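Local atomic coordinates of titin (Homo sapiens, PDB entry 5JDD), a protein that probably serves as an elastic scaffold of the muscle sarcomere, with I-band segments built as chains of immunoglobulin domains, and also carries a protein kinase activity. Residues I100-P103 and T107-F110; I195-T200 and A245-V250. All coordinates share one frame; numbering follows the deposited sequence.

Contact 1: I100-P103 and T107-F110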
loop_
_atom_site.group_PDB
_atom_site.type_symbol
_atom_site.label_atom_id
_atom_site.label_comp_id
_atom_site.label_asym_id
_atom_site.label_seq_id
_atom_site.Cartn_x
_atom_site.Cartn_y
_atom_site.Cartn_z
ATOM N N ILE A 100 10.036 -7.773 2.341
ATOM C CA ILE A 100 11.242 -7.022 2.008
ATOM C C ILE A 100 12.148 -6.747 3.202
ATOM O O ILE A 100 11.676 -6.654 4.335
ATOM C CB ILE A 100 10.891 -5.679 1.362
ATOM C CG1 ILE A 100 9.828 -4.958 2.192
ATOM C CG2 ILE A 100 10.424 -5.890 -0.076
ATOM C CD1 ILE A 100 9.552 -3.525 1.746
ATOM N N GLU A 101 13.451 -6.633 2.930
ATOM C CA GLU A 101 14.438 -6.153 3.885
ATOM C C GLU A 101 14.970 -4.835 3.357
ATOM O O GLU A 101 15.358 -4.748 2.185
ATOM C CB GLU A 101 15.610 -7.118 4.006
ATOM C CG GLU A 101 15.289 -8.465 4.593
ATOM C CD GLU A 101 16.563 -9.241 4.852
ATOM O OE1 GLU A 101 17.632 -8.762 4.412
ATOM O OE2 GLU A 101 16.501 -10.306 5.495
ATOM N N VAL A 102 14.998 -3.816 4.215
ATOM C CA VAL A 102 15.404 -2.471 3.818
ATOM C C VAL A 102 16.350 -1.917 4.871
ATOM O O VAL A 102 16.049 -1.975 6.067
ATOM C CB VAL A 102 14.189 -1.530 3.728
ATOM C CG1 VAL A 102 14.632 -0.141 3.325
ATOM C CG2 VAL A 102 13.191 -2.044 2.710
ATOM N N PRO A 103 17.503 -1.370 4.449
ATOM C CA PRO A 103 18.394 -0.780 5.456
ATOM C C PRO A 103 17.742 0.407 6.147
ATOM O O PRO A 103 17.027 1.187 5.486
ATOM C CB PRO A 103 19.593 -0.297 4.631
ATOM C CG PRO A 103 19.575 -1.171 3.414
ATOM C CD PRO A 103 18.119 -1.419 3.112
ATOM N N THR A 107 14.026 4.005 2.113
ATOM C CA THR A 107 12.595 3.938 1.871
ATOM C C THR A 107 12.168 2.508 1.563
ATOM O O THR A 107 12.850 1.798 0.814
ATOM C CB THR A 107 12.229 4.835 0.681
ATOM O OG1 THR A 107 12.594 6.191 0.984
ATOM C CG2 THR A 107 10.745 4.761 0.372
ATOM N N ALA A 108 11.049 2.085 2.150
ATOM C CA ALA A 108 10.475 0.772 1.875
ATOM C C ALA A 108 9.179 0.963 1.114
ATOM O O ALA A 108 8.466 1.940 1.313
ATOM C CB ALA A 108 10.198 0.020 3.167
ATOM N N SER A 109 8.854 0.022 0.244
ATOM C CA SER A 109 7.575 0.100 -0.432
ATOM C C SER A 109 6.906 -1.256 -0.591
ATOM O O SER A 109 7.547 -2.295 -0.771
ATOM C CB SER A 109 7.703 0.816 -1.774
ATOM O OG SER A 109 8.527 0.103 -2.664
ATOM N N PHE A 110 5.584 -1.225 -0.462
ATOM C CA PHE A 110 4.749 -2.395 -0.698
ATOM C C PHE A 110 3.761 -2.066 -1.790
ATOM O O PHE A 110 3.273 -0.938 -1.869
ATOM C CB PHE A 110 3.953 -2.768 0.560
ATOM C CG PHE A 110 4.798 -3.326 1.659
ATOM C CD1 PHE A 110 5.219 -4.649 1.620
ATOM C CD2 PHE A 110 5.179 -2.531 2.726
ATOM C CE1 PHE A 110 6.019 -5.173 2.629
ATOM C CE2 PHE A 110 5.980 -3.042 3.744
ATOM C CZ PHE A 110 6.401 -4.365 3.699
#

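Contact 2: I195-T200 and A245-V250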
loop_
_atom_site.group_PDB
_atom_site.type_symbol
_atom_site.label_atom_id
_atom_site.label_comp_id
_atom_site.label_asym_id
_atom_site.label_seq_id
_atom_site.Cartn_x
_atom_site.Cartn_y
_atom_site.Cartn_z
ATOM N N ILE A 195 42.465 18.234 6.262
ATOM C CA ILE A 195 42.349 16.842 6.711
ATOM C C ILE A 195 41.071 16.219 6.190
ATOM O O ILE A 195 40.114 16.934 5.873
ATOM C CB ILE A 195 42.404 16.726 8.263
ATOM C CG1 ILE A 195 41.209 17.416 8.933
ATOM C CG2 ILE A 195 43.696 17.341 8.777
ATOM C CD1 ILE A 195 39.978 16.497 9.214
ATOM N N THR A 196 41.046 14.892 6.114
ATOM C CA THR A 196 39.841 14.189 5.687
ATOM C C THR A 196 39.582 12.947 6.533
ATOM O O THR A 196 40.364 11.988 6.491
ATOM C CB THR A 196 39.933 13.768 4.203
ATOM O OG1 THR A 196 40.216 14.912 3.388
ATOM C CG2 THR A 196 38.617 13.135 3.755
ATOM N N PHE A 197 38.492 12.961 7.295
ATOM C CA PHE A 197 38.014 11.752 7.961
ATOM C C PHE A 197 37.209 10.945 6.952
ATOM O O PHE A 197 36.509 11.531 6.127
ATOM C CB PHE A 197 37.088 12.104 9.128
ATOM C CG PHE A 197 37.801 12.564 10.377
ATOM C CD1 PHE A 197 38.468 11.652 11.184
ATOM C CD2 PHE A 197 37.772 13.901 10.759
ATOM C CE1 PHE A 197 39.114 12.064 12.339
ATOM C CE2 PHE A 197 38.415 14.323 11.912
ATOM C CZ PHE A 197 39.080 13.403 12.707
ATOM N N GLU A 198 37.301 9.620 7.010
ATOM C CA GLU A 198 36.554 8.744 6.096
ATOM C C GLU A 198 36.003 7.517 6.816
ATOM O O GLU A 198 36.691 6.920 7.646
ATOM C CB GLU A 198 37.452 8.263 4.953
ATOM C CG GLU A 198 38.106 9.356 4.132
ATOM C CD GLU A 198 38.994 8.801 3.033
ATOM O OE1 GLU A 198 38.468 8.497 1.942
ATOM O OE2 GLU A 198 40.216 8.664 3.265
ATOM N N VAL A 199 34.759 7.165 6.496
ATOM C CA VAL A 199 34.167 5.911 6.954
ATOM C C VAL A 199 33.586 5.189 5.767
ATOM O O VAL A 199 33.211 5.806 4.774
ATOM C CB VAL A 199 32.995 6.101 7.938
ATOM C CG1 VAL A 199 33.483 6.516 9.280
ATOM C CG2 VAL A 199 31.989 7.103 7.392
ATOM N N THR A 200 33.532 3.868 5.855
ATOM C CA THR A 200 32.854 3.088 4.831
ATOM C C THR A 200 31.731 2.324 5.504
ATOM O O THR A 200 31.908 1.809 6.615
ATOM C CB THR A 200 33.810 2.130 4.104
ATOM O OG1 THR A 200 34.902 2.887 3.563
ATOM C CG2 THR A 200 33.084 1.415 2.969
ATOM N N ALA A 245 39.316 18.137 18.241
ATOM C CA ALA A 245 38.051 17.716 18.828
ATOM C C ALA A 245 37.816 16.256 18.513
ATOM O O ALA A 245 38.577 15.642 17.755
ATOM C CB ALA A 245 36.908 18.559 18.245
ATOM N N ASP A 246 36.748 15.707 19.074
ATOM C CA ASP A 246 36.335 14.355 18.738
ATOM C C ASP A 246 35.230 14.428 17.695
ATOM O O ASP A 246 34.256 15.175 17.857
ATOM C CB ASP A 246 35.811 13.611 19.966
ATOM C CG ASP A 246 36.857 13.421 21.031
ATOM O OD1 ASP A 246 38.063 13.404 20.700
ATOM O OD2 ASP A 246 36.463 13.295 22.210
ATOM N N TYR A 247 35.374 13.646 16.632
ATOM C CA TYR A 247 34.407 13.655 15.549
ATOM C C TYR A 247 33.688 12.328 15.474
ATOM O O TYR A 247 34.310 11.270 15.634
ATOM C CB TYR A 247 35.112 13.982 14.229
ATOM C CG TYR A 247 35.593 15.405 14.203
ATOM C CD1 TYR A 247 36.815 15.766 14.769
ATOM C CD2 TYR A 247 34.802 16.403 13.661
ATOM C CE1 TYR A 247 37.240 17.097 14.775
ATOM C CE2 TYR A 247 35.233 17.731 13.638
ATOM C CZ TYR A 247 36.446 18.067 14.209
ATOM O OH TYR A 247 36.861 19.381 14.209
ATOM N N THR A 248 32.373 12.387 15.245
ATOM C CA THR A 248 31.557 11.184 15.206
ATOM C C THR A 248 30.741 11.140 13.923
ATOM O O THR A 248 30.063 12.106 13.564
ATOM C CB THR A 248 30.586 11.115 16.399
ATOM O OG1 THR A 248 31.327 11.187 17.627
ATOM C CG2 THR A 248 29.782 9.818 16.373
ATOM N N PHE A 249 30.817 10.013 13.228
ATOM C CA PHE A 249 29.930 9.747 12.113
ATOM C C PHE A 249 28.755 8.959 12.660
ATOM O O PHE A 249 28.955 7.989 13.406
ATOM C CB PHE A 249 30.670 8.940 11.045
ATOM C CG PHE A 249 29.783 8.429 9.947
ATOM C CD1 PHE A 249 29.475 9.229 8.853
ATOM C CD2 PHE A 249 29.282 7.139 9.998
ATOM C CE1 PHE A 249 28.665 8.744 7.825
ATOM C CE2 PHE A 249 28.464 6.654 8.985
ATOM C CZ PHE A 249 28.159 7.460 7.892
ATOM N N VAL A 250 27.541 9.375 12.301
ATOM C CA VAL A 250 26.325 8.708 12.756
ATOM C C VAL A 250 25.442 8.334 11.578
ATOM O O VAL A 250 25.106 9.183 10.765
ATOM C CB VAL A 250 25.491 9.621 13.669
ATOM C CG1 VAL A 250 24.210 8.910 14.116
ATOM C CG2 VAL A 250 26.301 10.076 14.870
#

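Contact 1: I100-P103 and T107-F110
A chi1 of 49° places CG1 of Ile100 between its own backbone N and carbonyl carbon, and from there the side chain extends to bring CD1 over Phe110. The ring comes to meet it: the CA-CB bond of Phe110 does not aim at residues 100-103, but with CG beside the backbone N (chi1 -70°) the ring swings over to that strand. CD1 of Ile100 lies above one face in a CH-pi contact, 4.1 Å from the ring centroid of Phe110 and displaced toward the rim, while CG1 of Ile100 touches CZ of Phe110 at 3.8 Å. The same CD1 also packs 3.9 Å from Ala108 CB and 3.4 Å from the carbonyl O of Ser109. Two residues further along the strand, Val102 spreads its two methyls: CG2 meets Ala108 CB at 3.7 Å, and CG1 rests against the carbonyl O of Thr107. Everything here is van der Waals packing, consistent with strands that run nearly antiparallel yet belong to different sheets, their axes 8.1 Å apart. The contact spans the tight A'-to-B connection between the sheets of the immunoglobulin I-set sandwich. Strand 100-103 bonds along the parallel strand 167-176, whose Leu173 touches Val102, Ala108 and Phe110. Ala108 is backbone-bonded to Ile149 of strand 144-149 in its own sheet, and the Phe110 ring meets that of Tyr160 on strand 158-164.

Contact 2: I195-T200 and A245-V250
The ring of Phe249 carries a methyl of Val199 squarely on one face: CG2 stands 3.5 Å from the ring centroid of Phe249, only 7° off the normal, so that all six ring carbons lie within van der Waals range of it. This holds for the conformer described, Val199 being modelled in two. The ring of Phe197 is covered more loosely, with CB of Tyr247 over one face, 4.0 Å above the plane and toward the rim. Phe197 and Tyr247 themselves form an oblique aromatic pair, planes at 36°, in which CE2 of Phe197 presses on CD1 of Tyr247 at 3.6 Å. Their side chains cross at about a right angle, each projecting from its strand toward the other sheet. Phe249 is brought beneath Val199 by a CG anti to its backbone N (chi1 171°) and leans toward the end of 245-250, whereas the Tyr247 ring, on the same face of the strand, leans back toward its start. The hydroxyl of Tyr247 bonds back to the carbonyl O of Asp243, four residues earlier, which is the tyrosine corner of immunoglobulin-like folds. Phe249 also meets Trp210 edge-to-face, and Leu184 packs against both Phe197 and Val199, so the four contact residues are buried in the core of the domain. By their places on the strands, Val199 and Phe249 probably correspond to the intersheet disulfide cysteines of classical immunoglobulin domains; their CA atoms are 7.7 Å apart. Here a methyl seated on an aromatic face appears to take the place of that bond, so the strands 195-201 and 245-251 are joined by dispersion and CH-pi contact, with no covalent or polar tie between the two segments.

Neither contact involves the N-terminal immunoglobulin domain; the chain passes through it before reaching contact 1, where four residues carry strand 100-103 across to strand 108-114 in the facing sheet of the second domain. Contact 2 follows in the third domain and closes a much longer loop of 44 residues, including strands 209-212, 215-216, 223-228 and 231-236, again joining two sheets of one sandwich. The two run in series, neither nested nor crossed. The centres of contact 1 and contact 2 lie about 28 Å apart, and the nearest atoms of contact 1 and contact 2 about 12 Å apart. The modules nevertheless come together at their junction: Pro103, at the end of contact 1's first strand, touches Tyr203, which follows strand 195-201 of contact 2.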